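Local coordinates for pheromone response PrgU-like domain-containing protein (PDB 2GMQ), which is of unknown function but belongs to the PrgU-like family and may take part in pheromone-responsive plasmid regulation in Enterococcus faecalis, at residues Ala44-Met47 / Trp48-Gln52; Lys51-Thr54 / Glu55-Gln59. All blocks are in the same frame, centred on the assembly; numbering follows the deposited sequence. Where two conformers were deposited one is given.

Interaction 1. Residues Ala44-Met47 / Trp48-Gln52; sequences AMEM and WYNKQ
A44, M45 and E46 accept the i+4 amides of W48, Y49 and N50 in the last helical turns, and a Schellman motif then closes the helix: Q52 N reaches back to M47 O (3.0 Å), with a weak bond from K51 N to W48 O, the positive phi of C-prime residue K51 (57°) reversing the chain. Both M45 and W48, which meet on one flank, were modelled in two conformers, so the contacts of M45 with W48 and Y49 hold for one set of copies only. In it the selenomethionine chain, bent at chi2 and chi3, runs alongside W48 and brings SE 3.9 Å from W48 CE3. The same SE lies obliquely by the Y49 ring, 4.8 Å from its centroid, giving Met-aromatic contacts to two rings, while M45 CG touches Y49 CE2 at 3.5 Å. At the helix end K51 NZ curls back to W48 O (2.9 Å), giving this carbonyl a second donor.

On another flank a water gathers three polar ends. It donates to E46 OE2 (2.7 Å) and to Q52 OE1 (2.8 Å), and accepts from N50 ND2 (2.7 Å). With chi1 of 177° and an extended chain, Q52 carries its amide back along the helix until OE1 lies beside CG and CE of M47. R43 also serves this cluster, with a salt bridge to E46 OE2 and a hydrogen bond to Q52 OE1. This flank faces the second subunit, where R43 pairs with E46 OE2 and the backbone amides of Q19 and A17 bond to E46 OE1 and N50 OD1, so the buried carboxylate is probably held ionised. Within its own chain, helix 41-50 sets A44 on strand 94-98 and M47 on I18 of strand 15-19, with Q52 touching I16 of that strand.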
loop_
_atom_site.group_PDB
_atom_site.type_symbol
_atom_site.label_atom_id
_atom_site.label_comp_id
_atom_site.label_asym_id
_atom_site.label_seq_id
_atom_site.Cartn_x
_atom_site.Cartn_y
_atom_site.Cartn_z
ATOM N N ALA A 44 16.658 -1.964 1.874
ATOM C CA ALA A 44 18.021 -2.488 2.126
ATOM C C ALA A 44 18.914 -2.263 0.893
ATOM O O ALA A 44 20.122 -1.946 1.042
ATOM C CB ALA A 44 18.008 -3.904 2.487
HETATM N N MSE A 45 18.340 -2.453 -0.313
HETATM C CA MSE A 45 19.106 -2.226 -1.524
HETATM C C MSE A 45 19.476 -0.762 -1.649
HETATM O O MSE A 45 20.615 -0.447 -1.918
HETATM C CB MSE A 45 18.348 -2.705 -2.750
HETATM C CG MSE A 45 19.202 -2.606 -4.011
HETATM SE SE MSE A 45 20.745 -3.885 -4.075
HETATM C CE MSE A 45 19.727 -5.453 -4.695
ATOM N N GLU A 46 18.532 0.136 -1.418
ATOM C CA GLU A 46 18.862 1.548 -1.360
ATOM C C GLU A 46 20.003 1.826 -0.374
ATOM O O GLU A 46 20.908 2.547 -0.762
ATOM C CB GLU A 46 17.583 2.344 -0.984
ATOM C CG GLU A 46 17.703 3.815 -1.235
ATOM C CD GLU A 46 16.883 4.566 -0.181
ATOM O OE1 GLU A 46 15.773 4.966 -0.572
ATOM O OE2 GLU A 46 17.384 4.731 0.974
HETATM N N MSE A 47 19.963 1.291 0.874
HETATM C CA MSE A 47 20.946 1.573 1.884
HETATM C C MSE A 47 22.281 0.975 1.419
HETATM O O MSE A 47 23.346 1.593 1.694
HETATM C CB MSE A 47 20.539 0.964 3.223
HETATM C CG MSE A 47 19.287 1.638 3.705
HETATM SE SE MSE A 47 18.972 0.817 5.473
HETATM C CE MSE A 47 17.918 2.311 6.308
ATOM N N TRP A 48 22.230 -0.149 0.678
ATOM C CA TRP A 48 23.440 -0.714 0.138
ATOM C C TRP A 48 24.156 0.240 -0.855
ATOM O O TRP A 48 25.367 0.453 -0.781
ATOM C CB TRP A 48 23.132 -2.052 -0.518
ATOM C CG TRP A 48 24.340 -2.653 -0.909
ATOM C CD1 TRP A 48 25.305 -3.150 -0.097
ATOM C CD2 TRP A 48 24.815 -2.759 -2.235
ATOM N NE1 TRP A 48 26.363 -3.587 -0.833
ATOM C CE2 TRP A 48 26.083 -3.386 -2.167
ATOM C CE3 TRP A 48 24.279 -2.427 -3.491
ATOM C CZ2 TRP A 48 26.850 -3.662 -3.312
ATOM C CZ3 TRP A 48 25.046 -2.724 -4.645
ATOM C CH2 TRP A 48 26.313 -3.335 -4.536
ATOM N N TYR A 49 23.398 0.837 -1.769
ATOM C CA TYR A 49 23.989 1.739 -2.752
ATOM C C TYR A 49 24.550 2.971 -2.031
ATOM O O TYR A 49 25.637 3.435 -2.452
ATOM C CB TYR A 49 23.019 2.188 -3.837
ATOM C CG TYR A 49 22.759 1.158 -4.899
ATOM C CD1 TYR A 49 23.701 0.934 -5.891
ATOM C CD2 TYR A 49 21.612 0.374 -4.899
ATOM C CE1 TYR A 49 23.448 -0.005 -6.898
ATOM C CE2 TYR A 49 21.352 -0.569 -5.900
ATOM C CZ TYR A 49 22.296 -0.764 -6.877
ATOM O OH TYR A 49 22.133 -1.654 -7.925
ATOM N N ASN A 50 23.844 3.449 -0.989
ATOM C CA ASN A 50 24.227 4.658 -0.290
ATOM C C ASN A 50 25.238 4.414 0.833
ATOM O O ASN A 50 25.737 5.390 1.398
ATOM C CB ASN A 50 23.018 5.434 0.286
ATOM C CG ASN A 50 22.086 5.981 -0.803
ATOM O OD1 ASN A 50 22.540 6.350 -1.908
ATOM N ND2 ASN A 50 20.786 6.083 -0.473
ATOM N N LYS A 51 25.447 3.155 1.206
ATOM C CA LYS A 51 26.242 2.825 2.381
ATOM C C LYS A 51 25.686 3.486 3.663
ATOM O O LYS A 51 26.420 3.892 4.577
ATOM C CB LYS A 51 27.717 3.208 2.050
ATOM C CG LYS A 51 28.238 2.668 0.726
ATOM C CD LYS A 51 28.174 1.150 0.738
ATOM C CE LYS A 51 28.565 0.450 -0.623
ATOM N NZ LYS A 51 27.941 0.895 -1.954
ATOM N N GLN A 52 24.356 3.584 3.731
ATOM C CA GLN A 52 23.715 4.268 4.850
ATOM C C GLN A 52 23.894 3.407 6.089
ATOM O O GLN A 52 24.315 3.898 7.141
ATOM C CB GLN A 52 22.262 4.560 4.528
ATOM C CG GLN A 52 21.663 5.198 5.785
ATOM C CD GLN A 52 20.321 5.764 5.520
ATOM O OE1 GLN A 52 19.617 5.294 4.671
ATOM N NE2 GLN A 52 19.967 6.812 6.268
HETATM O O HOH W 1 19.927 5.007 1.899
#

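Interaction 2. Residues Lys51-Thr54 / Glu55-Gln59; sequences KQIT and EENIQ
The amide plane of N57 has T54 on one face: T54 OG1 stands over CG, 3.2 Å away, and T54 N donates to OD1 on that same face (2.8 Å). The bond is nearly straight at hydrogen, 167°, yet its donor sits well out of the carbonyl plane. At the oxygen end of the amide, CG2 of I53 lies 3.7 Å from OD1, close to the level of the plane. The exchange is reciprocal, since N57 N donates to T54 OG1 (3.0 Å); this hydroxyl, at chi1 63°, is tucked between its own N and carbonyl carbon, turned toward the incoming amide. Weak bonds from N57 N (3.1 Å) and I58 N (2.9 Å) converge on T54 O as the chain turns through E55 and E56. Beyond the polar cluster, I53 CG2 meets I58 CG1 at 3.7 Å, their side chains meeting at a slant and joining the two limbs of the turn on its buried side. I53 and I58 both rest on Y84 of strand 83-85 and F97 of strand 94-98, and I58 also touches P95, so the loop between helix 41-50 and strand 63-68 lies against the four-stranded sheet.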
loop_
_atom_site.group_PDB
_atom_site.type_symbol
_atom_site.label_atom_id
_atom_site.label_comp_id
_atom_site.label_asym_id
_atom_site.label_seq_id
_atom_site.Cartn_x
_atom_site.Cartn_y
_atom_site.Cartn_z
ATOM N N LYS A 51 25.447 3.155 1.206
ATOM C CA LYS A 51 26.242 2.825 2.381
ATOM C C LYS A 51 25.686 3.486 3.663
ATOM O O LYS A 51 26.420 3.892 4.577
ATOM C CB LYS A 51 27.717 3.208 2.050
ATOM C CG LYS A 51 28.238 2.668 0.726
ATOM C CD LYS A 51 28.174 1.150 0.738
ATOM C CE LYS A 51 28.565 0.450 -0.623
ATOM N NZ LYS A 51 27.941 0.895 -1.954
ATOM N N GLN A 52 24.356 3.584 3.731
ATOM C CA GLN A 52 23.715 4.268 4.850
ATOM C C GLN A 52 23.894 3.407 6.089
ATOM O O GLN A 52 24.315 3.898 7.141
ATOM C CB GLN A 52 22.262 4.560 4.528
ATOM C CG GLN A 52 21.663 5.198 5.785
ATOM C CD GLN A 52 20.321 5.764 5.520
ATOM O OE1 GLN A 52 19.617 5.294 4.671
ATOM N NE2 GLN A 52 19.967 6.812 6.268
ATOM N N ILE A 53 23.666 2.106 5.944
ATOM C CA ILE A 53 24.019 1.126 6.942
ATOM C C ILE A 53 24.791 0.078 6.194
ATOM O O ILE A 53 24.431 -0.265 5.027
ATOM C CB ILE A 53 22.792 0.469 7.608
ATOM C CG1 ILE A 53 21.898 1.562 8.230
ATOM C CG2 ILE A 53 23.209 -0.507 8.767
ATOM C CD1 ILE A 53 20.592 1.029 8.765
ATOM N N THR A 54 25.861 -0.373 6.822
ATOM C CA THR A 54 26.760 -1.348 6.193
ATOM C C THR A 54 27.170 -2.387 7.190
ATOM O O THR A 54 27.066 -2.172 8.382
ATOM C CB THR A 54 28.076 -0.682 5.736
ATOM O OG1 THR A 54 28.787 -0.177 6.882
ATOM C CG2 THR A 54 27.863 0.375 4.653
ATOM N N GLU A 55 27.728 -3.501 6.707
ATOM C CA GLU A 55 28.249 -4.517 7.602
ATOM C C GLU A 55 29.281 -3.922 8.553
ATOM O O GLU A 55 29.256 -4.271 9.751
ATOM C CB GLU A 55 28.794 -5.729 6.814
ATOM C CG GLU A 55 28.116 -7.065 7.298
ATOM C CD GLU A 55 27.629 -7.981 6.124
ATOM O OE1 GLU A 55 27.321 -7.467 5.013
ATOM O OE2 GLU A 55 27.532 -9.222 6.327
ATOM N N GLU A 56 30.123 -2.994 8.062
ATOM C CA GLU A 56 31.163 -2.432 8.926
ATOM C C GLU A 56 30.624 -1.460 9.980
ATOM O O GLU A 56 31.157 -1.415 11.095
ATOM C CB GLU A 56 32.351 -1.826 8.142
ATOM C CG GLU A 56 33.446 -1.198 9.052
ATOM C CD GLU A 56 33.993 -2.220 10.183
ATOM O OE1 GLU A 56 33.197 -2.634 11.156
ATOM O OE2 GLU A 56 35.244 -2.584 10.131
ATOM N N ASN A 57 29.534 -0.746 9.691
ATOM C CA ASN A 57 29.077 0.268 10.630
ATOM C C ASN A 57 27.832 -0.109 11.451
ATOM O O ASN A 57 27.424 0.665 12.364
ATOM C CB ASN A 57 28.860 1.626 9.909
ATOM C CG ASN A 57 27.559 1.698 9.109
ATOM O OD1 ASN A 57 26.652 0.864 9.243
ATOM N ND2 ASN A 57 27.455 2.725 8.258
ATOM N N ILE A 58 27.204 -1.248 11.139
ATOM C CA ILE A 58 25.825 -1.460 11.700
ATOM C C ILE A 58 25.883 -1.481 13.236
ATOM O O ILE A 58 24.934 -0.992 13.948
ATOM C CB ILE A 58 25.150 -2.735 11.086
ATOM C CG1 ILE A 58 23.711 -2.870 11.607
ATOM C CG2 ILE A 58 26.033 -3.974 11.305
ATOM C CD1 ILE A 58 22.869 -4.051 11.018
ATOM N N GLN A 59 26.982 -2.007 13.787
ATOM C CA GLN A 59 27.049 -2.185 15.234
ATOM C C GLN A 59 27.370 -0.887 15.988
ATOM O O GLN A 59 27.402 -0.900 17.201
ATOM C CB GLN A 59 27.923 -3.398 15.606
ATOM C CG GLN A 59 27.199 -4.707 15.173
ATOM C CD GLN A 59 27.647 -5.972 15.899
ATOM O OE1 GLN A 59 28.761 -6.062 16.421
ATOM N NE2 GLN A 59 26.791 -6.982 15.874
#

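Overall arrangement
Along the chain, helix 41-50 follows strand 34-39 and ends in interaction 1, whose Schellman reversal delivers K51 and Q52 directly into interaction 2. The two contacts share those residues and succeed one another without crossing. Interaction 1 runs along the last helical turns and closes only the Schellman turn at their end; interaction 2 closes a short turn in the loop leading to strand 63-68. Their centres are 9 Å apart, and M47 SE packs on I53 CD1 at 3.7 Å. Interaction 1 sets the helix against strands 15-19 and 94-98, one from each sheet, and a second subunit; interaction 2 ties the following loop to strands 83-85 and 94-98, so strand 94-98 is common to both.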